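Long-range contacts in voltage-sensor containing phosphatase (Ciona intestinalis, PDB 3V0H), which probably removes phosphate from membrane phosphoinositides through a PTEN-like phosphatase domain under the control of a voltage sensor: residues N14-R19 / G158-D163; F23-T28 / R49-E54; I35-P40 / V121-S126; N71-R76 / K130-T135. The protein carries 1 engineered substitution. All blocks are in the same frame, centred on the assembly; numbering follows the deposited sequence. Where two conformers were deposited one is given.

Contact 1. Residues N14-R19 / G158-D163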
# COMPACT_ATOMS: atom_id res chain seq x y z
N ASN A 14 6.21 -8.05 -18.56
CA ASN A 14 5.09 -7.79 -19.48
C ASN A 14 4.33 -6.51 -19.13
O ASN A 14 3.13 -6.38 -19.42
CB ASN A 14 4.14 -9.00 -19.52
CG ASN A 14 3.44 -9.25 -18.20
OD1 ASN A 14 2.23 -9.48 -18.16
ND2 ASN A 14 4.19 -9.21 -17.11
N LYS A 15 5.02 -5.56 -18.51
CA LYS A 15 4.46 -4.23 -18.28
C LYS A 15 4.32 -3.54 -19.64
O LYS A 15 5.18 -3.72 -20.51
CB LYS A 15 5.37 -3.41 -17.36
CG LYS A 15 5.49 -3.95 -15.95
CD LYS A 15 6.41 -3.08 -15.12
CE LYS A 15 6.92 -3.79 -13.88
NZ LYS A 15 5.89 -3.85 -12.81
N ARG A 16 3.24 -2.78 -19.83
CA ARG A 16 2.99 -2.11 -21.11
C ARG A 16 4.00 -1.01 -21.38
O ARG A 16 4.05 0.00 -20.66
CB ARG A 16 1.56 -1.56 -21.18
CG ARG A 16 1.16 -1.04 -22.56
CD ARG A 16 -0.30 -0.56 -22.60
NE ARG A 16 -1.22 -1.59 -22.12
CZ ARG A 16 -1.72 -2.57 -22.87
NH1 ARG A 16 -1.38 -2.69 -24.15
NH2 ARG A 16 -2.55 -3.45 -22.33
N ARG A 17 4.81 -1.20 -22.42
CA ARG A 17 5.91 -0.29 -22.72
C ARG A 17 5.50 0.75 -23.77
O ARG A 17 4.50 0.57 -24.48
CB ARG A 17 7.14 -1.07 -23.20
CG ARG A 17 7.69 -2.06 -22.17
CD ARG A 17 9.00 -2.71 -22.65
NE ARG A 17 10.05 -1.72 -22.84
CZ ARG A 17 10.90 -1.31 -21.90
NH1 ARG A 17 10.84 -1.81 -20.67
NH2 ARG A 17 11.81 -0.40 -22.18
N TYR A 18 6.25 1.84 -23.83
CA TYR A 18 6.07 2.85 -24.85
C TYR A 18 7.20 2.68 -25.85
O TYR A 18 8.37 2.88 -25.51
CB TYR A 18 6.09 4.25 -24.24
CG TYR A 18 5.81 5.37 -25.22
CD1 TYR A 18 4.52 5.88 -25.37
CD2 TYR A 18 6.84 5.92 -25.99
CE1 TYR A 18 4.26 6.91 -26.28
CE2 TYR A 18 6.59 6.95 -26.90
CZ TYR A 18 5.29 7.44 -27.04
OH TYR A 18 5.04 8.45 -27.93
N ARG A 19 6.86 2.29 -27.08
CA ARG A 19 7.86 2.11 -28.13
C ARG A 19 7.48 2.84 -29.42
O ARG A 19 7.24 2.21 -30.45
CB ARG A 19 8.13 0.62 -28.43
CG ARG A 19 8.29 -0.28 -27.20
CD ARG A 19 7.08 -1.18 -26.99
NE ARG A 19 7.23 -2.49 -27.63
CZ ARG A 19 6.82 -2.78 -28.87
NH1 ARG A 19 7.02 -4.01 -29.35
NH2 ARG A 19 6.23 -1.87 -29.63
N GLY A 158 -4.68 -2.10 -13.49
CA GLY A 158 -4.14 -3.42 -13.82
C GLY A 158 -4.17 -3.73 -15.31
O GLY A 158 -3.21 -4.26 -15.85
N SER A 159 -5.28 -3.39 -15.96
CA SER A 159 -5.47 -3.67 -17.39
C SER A 159 -4.61 -2.78 -18.30
O SER A 159 -4.21 -3.18 -19.39
CB SER A 159 -6.95 -3.58 -17.77
OG SER A 159 -7.42 -2.25 -17.67
N ARG A 160 -4.36 -1.55 -17.85
CA ARG A 160 -3.49 -0.63 -18.58
C ARG A 160 -2.01 -0.97 -18.40
O ARG A 160 -1.25 -1.00 -19.36
CB ARG A 160 -3.77 0.82 -18.18
CG ARG A 160 -5.10 1.39 -18.70
CD ARG A 160 -5.23 1.29 -20.22
NE ARG A 160 -4.21 2.08 -20.90
CZ ARG A 160 -3.64 1.75 -22.06
NH1 ARG A 160 -3.98 0.62 -22.69
NH2 ARG A 160 -2.72 2.54 -22.58
N ARG A 161 -1.62 -1.24 -17.16
CA ARG A 161 -0.21 -1.47 -16.85
C ARG A 161 0.28 -2.85 -17.31
O ARG A 161 1.46 -3.03 -17.59
CB ARG A 161 0.05 -1.23 -15.36
CG ARG A 161 1.52 -1.12 -14.99
CD ARG A 161 2.12 0.23 -15.37
NE ARG A 161 3.48 0.33 -14.84
CZ ARG A 161 4.60 0.35 -15.57
NH1 ARG A 161 4.56 0.33 -16.90
NH2 ARG A 161 5.77 0.41 -14.95
N THR A 162 -0.64 -3.82 -17.40
CA THR A 162 -0.31 -5.16 -17.87
C THR A 162 -0.52 -5.27 -19.39
O THR A 162 -1.58 -4.89 -19.91
CB THR A 162 -1.17 -6.26 -17.18
OG1 THR A 162 -1.22 -6.03 -15.76
CG2 THR A 162 -0.60 -7.65 -17.44
N ASP A 163 0.49 -5.75 -20.10
CA ASP A 163 0.33 -6.13 -21.51
C ASP A 163 0.17 -7.64 -21.59
O ASP A 163 1.15 -8.39 -21.57
CB ASP A 163 1.53 -5.67 -22.36
CG ASP A 163 1.25 -5.73 -23.87
OD1 ASP A 163 1.99 -5.07 -24.63
OD2 ASP A 163 0.31 -6.44 -24.30
O HOH W 1 4.48 -3.74 -24.01
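The backbones of K15 and T162 form a single bridge: D163 N gives a hydrogen bond of 2.8 Å to N14 O, and R16 N gives one of 2.9 Å to R161 O. R16 carries most of the side-chain contact. Its CG stands anti to the backbone N (chi1 -171°) and the chain bends only at chi3, which lays the guanidinium across the last turn of helix 150-161. There NE donates to R160 O at 2.8 Å, with the acceptor in the guanidinium plane, while NH2 makes a weak bond of 3.4 Å to S159 O. An extended N-terminal segment thus closes the end of a helix within the tensin-type phosphatase domain, its arginine taking up carbonyls from the final helical residues. Above one face of the R16 guanidinium lies NH1 of R160, the two planes being 15° apart. The two charges are alike; R160 NH2 is bonded to Y29 O. The opposite face meets D163 CA. A water also bridges D163 OD1 and R17 N. K15 CD rests over a face of the R161 guanidinium, 3.6 Å from NH2. G129 O and a salt bridge to D26 hold that guanidinium; K15 NZ reaches Q171.

Contact 2. Residues F23-T28 / R49-E54. With I3P (D-myo-inositol-1,4,5-triphosphate), chain D.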
# COMPACT_ATOMS: atom_id res chain seq x y z
N PHE A 23 11.58 6.23 -28.92
CA PHE A 23 11.60 5.94 -27.49
C PHE A 23 11.30 4.47 -27.23
O PHE A 23 10.50 3.86 -27.95
CB PHE A 23 10.58 6.81 -26.75
CG PHE A 23 10.93 8.27 -26.71
CD1 PHE A 23 10.31 9.17 -27.55
CD2 PHE A 23 11.89 8.73 -25.82
CE1 PHE A 23 10.65 10.53 -27.52
CE2 PHE A 23 12.24 10.08 -25.78
CZ PHE A 23 11.61 10.98 -26.63
N ASP A 24 11.96 3.90 -26.23
CA ASP A 24 11.63 2.57 -25.74
C ASP A 24 11.71 2.57 -24.21
O ASP A 24 12.77 2.33 -23.63
CB ASP A 24 12.57 1.50 -26.33
CG ASP A 24 12.00 0.09 -26.20
OD1 ASP A 24 12.30 -0.75 -27.08
OD2 ASP A 24 11.26 -0.19 -25.24
N LEU A 25 10.57 2.85 -23.58
CA LEU A 25 10.50 3.07 -22.14
C LEU A 25 9.43 2.23 -21.46
O LEU A 25 8.41 1.90 -22.06
CB LEU A 25 10.24 4.56 -21.86
CG LEU A 25 11.37 5.55 -22.21
CD1 LEU A 25 10.90 6.99 -22.09
CD2 LEU A 25 12.58 5.31 -21.34
N ASP A 26 9.68 1.86 -20.20
CA ASP A 26 8.66 1.24 -19.36
C ASP A 26 7.78 2.36 -18.84
O ASP A 26 7.98 2.89 -17.76
CB ASP A 26 9.29 0.46 -18.21
CG ASP A 26 8.25 -0.20 -17.32
OD1 ASP A 26 7.17 -0.59 -17.83
OD2 ASP A 26 8.50 -0.33 -16.12
N LEU A 27 6.79 2.70 -19.66
CA LEU A 27 5.96 3.88 -19.45
C LEU A 27 4.60 3.60 -20.08
O LEU A 27 4.52 3.25 -21.26
CB LEU A 27 6.64 5.09 -20.09
CG LEU A 27 6.07 6.49 -19.89
CD1 LEU A 27 7.19 7.54 -20.02
CD2 LEU A 27 4.97 6.77 -20.89
N THR A 28 3.55 3.76 -19.28
CA THR A 28 2.20 3.43 -19.70
C THR A 28 1.30 4.65 -19.58
O THR A 28 1.26 5.29 -18.53
CB THR A 28 1.62 2.31 -18.81
OG1 THR A 28 2.51 1.20 -18.79
CG2 THR A 28 0.23 1.88 -19.31
N ARG A 49 15.39 -1.01 -17.56
CA ARG A 49 15.39 0.13 -16.65
C ARG A 49 15.44 1.39 -17.50
O ARG A 49 16.27 1.50 -18.41
CB ARG A 49 16.59 0.10 -15.70
CG ARG A 49 16.63 -1.07 -14.73
CD ARG A 49 15.78 -0.82 -13.50
NE ARG A 49 15.52 -2.06 -12.76
CZ ARG A 49 16.34 -2.60 -11.86
NH1 ARG A 49 17.50 -2.01 -11.57
NH2 ARG A 49 16.01 -3.73 -11.26
N ASN A 50 14.55 2.33 -17.21
CA ASN A 50 14.45 3.59 -17.93
C ASN A 50 15.61 4.51 -17.56
O ASN A 50 15.75 4.84 -16.38
CB ASN A 50 13.14 4.32 -17.58
CG ASN A 50 11.91 3.55 -17.99
OD1 ASN A 50 11.96 2.65 -18.83
ND2 ASN A 50 10.78 3.91 -17.40
N PRO A 51 16.44 4.90 -18.54
CA PRO A 51 17.49 5.90 -18.30
C PRO A 51 16.89 7.29 -18.09
O PRO A 51 16.10 7.77 -18.91
CB PRO A 51 18.33 5.86 -19.58
CG PRO A 51 17.92 4.57 -20.29
CD PRO A 51 16.49 4.39 -19.93
N ILE A 52 17.27 7.93 -16.99
CA ILE A 52 16.73 9.25 -16.64
C ILE A 52 16.81 10.26 -17.80
O ILE A 52 15.88 11.03 -18.03
CB ILE A 52 17.37 9.80 -15.32
CG1 ILE A 52 16.61 11.05 -14.84
CG2 ILE A 52 18.88 10.03 -15.49
CD1 ILE A 52 16.86 11.40 -13.39
N GLY A 53 17.92 10.21 -18.54
CA GLY A 53 18.11 11.06 -19.71
C GLY A 53 17.03 10.91 -20.77
O GLY A 53 16.57 11.91 -21.32
N GLU A 54 16.63 9.67 -21.04
CA GLU A 54 15.60 9.35 -22.04
C GLU A 54 14.21 9.73 -21.55
O GLU A 54 13.39 10.27 -22.32
CB GLU A 54 15.64 7.86 -22.41
CG GLU A 54 14.90 7.53 -23.72
CD GLU A 54 14.85 6.04 -24.06
OE1 GLU A 54 13.99 5.65 -24.88
OE2 GLU A 54 15.66 5.25 -23.51
C1 I3P D . 20.29 0.10 -7.45
C2 I3P D . 20.42 0.48 -5.98
C3 I3P D . 19.09 0.30 -5.26
C4 I3P D . 18.51 -1.11 -5.40
C5 I3P D . 18.61 -1.74 -6.80
C6 I3P D . 19.84 -1.35 -7.63
O1 I3P D . 21.54 0.28 -8.12
O2 I3P D . 21.45 -0.30 -5.35
O3 I3P D . 19.27 0.61 -3.87
O4 I3P D . 17.12 -1.05 -5.06
O5 I3P D . 18.64 -3.16 -6.65
O6 I3P D . 19.53 -1.56 -9.02
P1 I3P D . 22.13 1.74 -8.49
O11 I3P D . 22.79 1.53 -9.83
O12 I3P D . 20.93 2.66 -8.53
O13 I3P D . 23.09 2.03 -7.36
P4 I3P D . 16.57 -1.53 -3.62
O41 I3P D . 17.12 -2.92 -3.44
O42 I3P D . 15.07 -1.47 -3.79
O43 I3P D . 17.11 -0.51 -2.65
P5 I3P D . 17.46 -4.11 -7.20
O51 I3P D . 18.11 -5.48 -7.25
O52 I3P D . 17.09 -3.54 -8.55
O53 I3P D . 16.38 -3.99 -6.15
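In the conformer described, E54 reaches across to F23, D24 and L25 with a chain that is extended beyond CG. Its CB lies near L25 CD2, and CG touches both that methyl and F23 CD2, the latter 3.9 Å away. At CD the carboxylate meets L25 CD2 at 3.6 Å. OE1, at the tip, accepts from D24 N at 3.0 Å in a nearly straight bond (171°) that meets the oxygen nearly along its C-O axis, while OE2 stays beside L25 CD2. The F23 ring slides past the chain with its plane 18° from the carboxylate.

N50 makes the second link. OD1 accepts from D26 N at 2.8 Å, and ND2 donates to D26 O at 3.0 Å, the oxygen lying in the amide plane although the donor stands above the carbonyl plane. Two bonds therefore fix the rotation of the amide and hold the backbone of D26, the centre of an inverse gamma turn. Next to N50, R49 NH2 donates to phosphate oxygen O52 of a bound inositol trisphosphate at 2.9 Å, and NH1 to its O6. Such side-chain-to-backbone bonding joins the loop entering strand 27-29 to the start of helix 52-62 in this tensin-type phosphatase domain.

Contact 3. Residues I35-P40 / V121-S126. Engineered in segment 121-126: S126 (natural residue Cys). With I3P (D-myo-inositol-1,4,5-triphosphate), chain C.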
# COMPACT_ATOMS: atom_id res chain seq x y z
N ILE A 35 0.08 9.13 -16.61
CA ILE A 35 1.15 8.20 -16.94
C ILE A 35 1.61 7.42 -15.71
O ILE A 35 1.73 7.98 -14.62
CB ILE A 35 2.33 8.95 -17.61
CG1 ILE A 35 1.94 9.42 -19.01
CG2 ILE A 35 3.60 8.09 -17.68
CD1 ILE A 35 2.78 10.59 -19.54
N ALA A 36 1.83 6.12 -15.89
CA ALA A 36 2.44 5.27 -14.86
C ALA A 36 3.75 4.72 -15.40
O ALA A 36 3.81 4.24 -16.53
CB ALA A 36 1.49 4.14 -14.45
N MET A 37 4.82 4.81 -14.61
CA MET A 37 6.13 4.36 -15.07
C MET A 37 7.00 3.87 -13.91
O MET A 37 6.66 4.08 -12.75
CB MET A 37 6.84 5.47 -15.86
CG MET A 37 7.23 6.68 -15.04
SD MET A 37 7.85 8.00 -16.07
CE MET A 37 8.29 9.21 -14.80
N SER A 38 8.10 3.21 -14.24
CA SER A 38 9.08 2.80 -13.25
C SER A 38 10.09 3.93 -12.99
O SER A 38 9.96 5.02 -13.55
CB SER A 38 9.80 1.51 -13.69
OG SER A 38 10.28 1.64 -15.01
N PHE A 39 11.08 3.65 -12.15
CA PHE A 39 12.04 4.66 -11.69
C PHE A 39 12.93 5.19 -12.82
O PHE A 39 13.44 4.41 -13.63
CB PHE A 39 12.90 4.05 -10.59
CG PHE A 39 13.56 5.06 -9.70
CD1 PHE A 39 12.89 5.57 -8.60
CD2 PHE A 39 14.86 5.50 -9.97
CE1 PHE A 39 13.50 6.51 -7.77
CE2 PHE A 39 15.47 6.44 -9.15
CZ PHE A 39 14.79 6.94 -8.04
N PRO A 40 13.12 6.53 -12.89
CA PRO A 40 14.09 7.10 -13.83
C PRO A 40 15.51 6.93 -13.29
O PRO A 40 15.95 7.65 -12.38
CB PRO A 40 13.68 8.58 -13.91
CG PRO A 40 12.97 8.85 -12.61
CD PRO A 40 12.40 7.56 -12.11
N VAL A 121 -0.35 16.99 -17.94
CA VAL A 121 -0.32 15.57 -17.61
C VAL A 121 0.39 15.35 -16.27
O VAL A 121 1.17 16.19 -15.81
CB VAL A 121 0.35 14.70 -18.71
CG1 VAL A 121 -0.29 14.95 -20.07
CG2 VAL A 121 1.87 14.92 -18.78
N ILE A 122 0.07 14.22 -15.65
CA ILE A 122 0.79 13.77 -14.47
C ILE A 122 1.43 12.42 -14.76
O ILE A 122 0.82 11.56 -15.39
CB ILE A 122 -0.09 13.75 -13.19
CG1 ILE A 122 -1.33 12.87 -13.36
CG2 ILE A 122 -0.49 15.18 -12.80
CD1 ILE A 122 -2.09 12.63 -12.08
N ALA A 123 2.68 12.26 -14.32
CA ALA A 123 3.37 10.99 -14.46
C ALA A 123 3.76 10.49 -13.07
O ALA A 123 4.59 11.10 -12.39
CB ALA A 123 4.58 11.13 -15.34
N ILE A 124 3.14 9.39 -12.68
CA ILE A 124 3.32 8.83 -11.34
C ILE A 124 4.28 7.66 -11.44
O ILE A 124 4.08 6.75 -12.25
CB ILE A 124 1.97 8.41 -10.74
CG1 ILE A 124 1.07 9.65 -10.56
CG2 ILE A 124 2.15 7.66 -9.41
CD1 ILE A 124 -0.40 9.35 -10.36
N HIS A 125 5.36 7.70 -10.66
CA HIS A 125 6.31 6.61 -10.69
C HIS A 125 6.75 6.15 -9.31
O HIS A 125 6.61 6.85 -8.32
CB HIS A 125 7.53 6.96 -11.56
CG HIS A 125 8.59 7.74 -10.85
ND1 HIS A 125 9.51 7.15 -10.00
CD2 HIS A 125 8.89 9.06 -10.88
CE1 HIS A 125 10.32 8.08 -9.53
NE2 HIS A 125 9.98 9.24 -10.05
N SER A 126 7.31 4.95 -9.27
CA SER A 126 7.85 4.42 -8.05
C SER A 126 9.10 3.65 -8.45
O SER A 126 9.86 4.12 -9.29
CB SER A 126 6.82 3.56 -7.36
OG SER A 126 6.17 2.74 -8.33
C1 I3P C . 6.80 -2.65 -6.48
C2 I3P C . 8.26 -2.94 -6.80
C3 I3P C . 8.74 -4.19 -6.05
C4 I3P C . 7.84 -5.39 -6.36
C5 I3P C . 6.39 -5.09 -5.98
C6 I3P C . 5.89 -3.86 -6.73
O1 I3P C . 6.32 -1.59 -7.28
O2 I3P C . 8.44 -3.11 -8.22
O3 I3P C . 10.11 -4.48 -6.36
O4 I3P C . 8.27 -6.51 -5.60
O5 I3P C . 5.57 -6.23 -6.23
O6 I3P C . 4.58 -3.50 -6.31
P1 I3P C . 6.24 -0.09 -6.69
O11 I3P C . 5.37 0.63 -7.70
O12 I3P C . 5.60 -0.21 -5.33
O13 I3P C . 7.68 0.35 -6.69
P4 I3P C . 9.16 -7.68 -6.28
O41 I3P C . 9.53 -8.46 -5.05
O42 I3P C . 10.28 -6.95 -6.98
O43 I3P C . 8.22 -8.36 -7.24
P5 I3P C . 4.27 -6.51 -5.32
O51 I3P C . 4.05 -8.00 -5.42
O52 I3P C . 4.62 -6.01 -3.94
O53 I3P C . 3.18 -5.67 -5.94
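With CG lodged between its own backbone N and carbonyl carbon (chi1 84°), H125 turns its imidazole toward the loop that follows strand 34-37; F39, whose CG is anti to the backbone N (chi1 -159°), brings its ring to meet it. The imidazole edge points at the phenyl face in an offset edge-to-face pair, planes at 85° and centroids 5.4 Å apart. P40 closes over one imidazole face in a CH-pi contact, its CD 3.5 Å from the centroid of the H125 ring.

Behind these rings the strands run parallel, bonded from I35 N to I122 O, I124 N to I35 O and M37 N to I124 O. I35, A123, M37 and H125 share one sheet face, which F59 of helix 52-62 packs against, while A36 and I124 face helix 131-143.

The imidazole is held at both nitrogens: ND1 donates to S126 O at 3.1 Å, in the carbonyl plane and on a lone pair, and NE2 bonds Y78 OH. S126 is engineered in place of the natural cysteine, and its OG lies beside the 1-phosphate of the bound inositol trisphosphate. In the HCxxGxxR signature of this family that cysteine is the nucleophile, so H125 probably helps fix the residue beside it.

Contact 4. Residues N71-R76 / K130-T135. With I3P (D-myo-inositol-1,4,5-triphosphate), chain C.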
# COMPACT_ATOMS: atom_id res chain seq x y z
N ASN A 71 7.31 11.24 -7.62
CA ASN A 71 8.20 10.19 -7.12
C ASN A 71 7.68 9.62 -5.81
O ASN A 71 7.65 10.31 -4.78
CB ASN A 71 9.63 10.72 -6.96
CG ASN A 71 10.58 9.69 -6.37
OD1 ASN A 71 10.26 8.50 -6.29
ND2 ASN A 71 11.75 10.15 -5.92
N LEU A 72 7.28 8.35 -5.85
CA LEU A 72 6.66 7.71 -4.69
C LEU A 72 7.61 6.89 -3.82
O LEU A 72 7.20 6.30 -2.81
CB LEU A 72 5.48 6.84 -5.16
CG LEU A 72 4.14 7.54 -5.43
CD1 LEU A 72 4.27 8.79 -6.28
CD2 LEU A 72 3.18 6.55 -6.09
N CYS A 73 8.89 6.86 -4.18
CA CYS A 73 9.86 6.07 -3.43
C CYS A 73 10.37 6.82 -2.23
O CYS A 73 10.99 7.88 -2.39
CB CYS A 73 11.04 5.69 -4.32
SG CYS A 73 10.58 4.78 -5.77
N SER A 74 10.14 6.29 -1.04
CA SER A 74 10.77 6.85 0.16
C SER A 74 12.28 6.60 0.13
O SER A 74 13.05 7.39 0.67
CB SER A 74 10.18 6.25 1.44
OG SER A 74 10.52 4.87 1.55
N GLU A 75 12.67 5.53 -0.56
CA GLU A 75 14.04 5.01 -0.54
C GLU A 75 15.06 5.80 -1.36
O GLU A 75 16.25 5.80 -1.03
CB GLU A 75 14.04 3.54 -0.99
CG GLU A 75 13.22 2.62 -0.11
CD GLU A 75 11.75 2.50 -0.52
OE1 GLU A 75 11.02 1.76 0.19
OE2 GLU A 75 11.33 3.12 -1.53
N ARG A 76 14.61 6.46 -2.43
CA ARG A 76 15.51 7.06 -3.41
C ARG A 76 14.89 8.27 -4.09
O ARG A 76 13.74 8.22 -4.53
CB ARG A 76 15.84 6.04 -4.51
CG ARG A 76 17.14 5.32 -4.36
CD ARG A 76 17.56 4.65 -5.69
NE ARG A 76 16.47 3.85 -6.28
CZ ARG A 76 16.51 3.26 -7.48
NH1 ARG A 76 17.59 3.36 -8.24
NH2 ARG A 76 15.47 2.56 -7.90
N LYS A 130 4.18 -0.23 -10.08
CA LYS A 130 3.19 -1.29 -9.85
C LYS A 130 2.38 -1.00 -8.58
O LYS A 130 1.35 -0.33 -8.66
CB LYS A 130 3.88 -2.68 -9.80
CG LYS A 130 2.91 -3.87 -9.67
CD LYS A 130 3.67 -5.21 -9.62
CE LYS A 130 2.73 -6.41 -9.55
NZ LYS A 130 1.94 -6.52 -8.28
N GLY A 131 2.86 -1.46 -7.43
CA GLY A 131 2.13 -1.33 -6.17
C GLY A 131 1.84 0.10 -5.73
O GLY A 131 0.68 0.52 -5.66
N ARG A 132 2.90 0.85 -5.45
CA ARG A 132 2.74 2.23 -4.96
C ARG A 132 2.13 3.12 -6.04
O ARG A 132 1.21 3.89 -5.77
CB ARG A 132 4.06 2.78 -4.45
CG ARG A 132 4.50 2.11 -3.14
CD ARG A 132 5.93 2.48 -2.77
NE ARG A 132 6.91 1.81 -3.63
CZ ARG A 132 8.23 1.96 -3.53
NH1 ARG A 132 8.74 2.76 -2.60
NH2 ARG A 132 9.04 1.29 -4.35
N THR A 133 2.65 2.99 -7.26
CA THR A 133 2.13 3.75 -8.40
C THR A 133 0.63 3.49 -8.61
O THR A 133 -0.15 4.44 -8.74
CB THR A 133 2.94 3.46 -9.69
OG1 THR A 133 4.22 4.08 -9.58
CG2 THR A 133 2.25 4.03 -10.93
N GLY A 134 0.23 2.22 -8.61
CA GLY A 134 -1.19 1.89 -8.76
C GLY A 134 -2.08 2.43 -7.65
O GLY A 134 -3.23 2.83 -7.89
N THR A 135 -1.55 2.45 -6.43
CA THR A 135 -2.30 2.99 -5.30
C THR A 135 -2.69 4.45 -5.59
O THR A 135 -3.86 4.82 -5.46
CB THR A 135 -1.51 2.90 -3.97
OG1 THR A 135 -1.14 1.53 -3.73
CG2 THR A 135 -2.34 3.41 -2.80
C1 I3P C . 6.80 -2.65 -6.48
C2 I3P C . 8.26 -2.94 -6.80
C3 I3P C . 8.74 -4.19 -6.05
C4 I3P C . 7.84 -5.39 -6.36
C5 I3P C . 6.39 -5.09 -5.98
C6 I3P C . 5.89 -3.86 -6.73
O1 I3P C . 6.32 -1.59 -7.28
O2 I3P C . 8.44 -3.11 -8.22
O3 I3P C . 10.11 -4.48 -6.36
O4 I3P C . 8.27 -6.51 -5.60
O5 I3P C . 5.57 -6.23 -6.23
O6 I3P C . 4.58 -3.50 -6.31
P1 I3P C . 6.24 -0.09 -6.69
O11 I3P C . 5.37 0.63 -7.70
O12 I3P C . 5.60 -0.21 -5.33
O13 I3P C . 7.68 0.35 -6.69
P4 I3P C . 9.16 -7.68 -6.28
O41 I3P C . 9.53 -8.46 -5.05
O42 I3P C . 10.28 -6.95 -6.98
O43 I3P C . 8.22 -8.36 -7.24
P5 I3P C . 4.27 -6.51 -5.32
O51 I3P C . 4.05 -8.00 -5.42
O52 I3P C . 4.62 -6.01 -3.94
O53 I3P C . 3.18 -5.67 -5.94
O HOH W 2 11.95 1.62 -3.80
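R132 and L72 bury the greater part of the surface here, with E75 adding a smaller share. L72 sends CD2 against the first turn of helix 131-143, where the methyl lies 3.3 Å from R132 O and also nears T133 CA. R132 points toward 71-76, and its guanidinium also reaches the bound inositol trisphosphate. A bend at chi3 (-73°) directs it so that NE donates to phosphate oxygen O12 and NH2 to O13, each at 2.9 Å, and the backbone N of R132 adds another bond to O12. This is the P-loop of the protein tyrosine phosphatase superfamily, in which backbone N-H groups and the closing arginine surround a phosphate at a helix N-terminus; K130 N also bonds O11. On the other side of the contact, E75 OE2 takes a hydrogen bond from R132 NH1 at 2.8 Å, part of a salt bridge, through the syn lone pair. The oxygen lies close to the guanidinium plane, though the carboxylate itself is turned 77° from that plane. With partners along its edge the guanidinium is fixed in rotation: water bridges E75 OE2 to R132 NH2, and I92 O takes another bond from NH1. C73 CA approaches R132 NH1 at 3.6 Å.

Overall arrangement
Contacts 3 and 4, with centres 9 Å apart, frame the phosphate site: S126 OG and T133 OG1 lie 2.7 Å apart, probably hydrogen-bonded, and H125 O probably accepts from L72 N at 3.0 Å, joining neighbouring strands of one sheet. Both touch the same inositol trisphosphate. Contact 2 meets contact 3 through T28 N and A36 O, 2.8 Å apart, and D26 OD2 and S38 OG, 2.9 Å apart; its R49 binds a second inositol trisphosphate. Contact 1 encloses the other three along the chain. It touches contact 2 where R16 O and T28 OG1 are 2.7 Å apart, and the nearest atoms of its K15 side chain and the first inositol trisphosphate are about 5 Å apart.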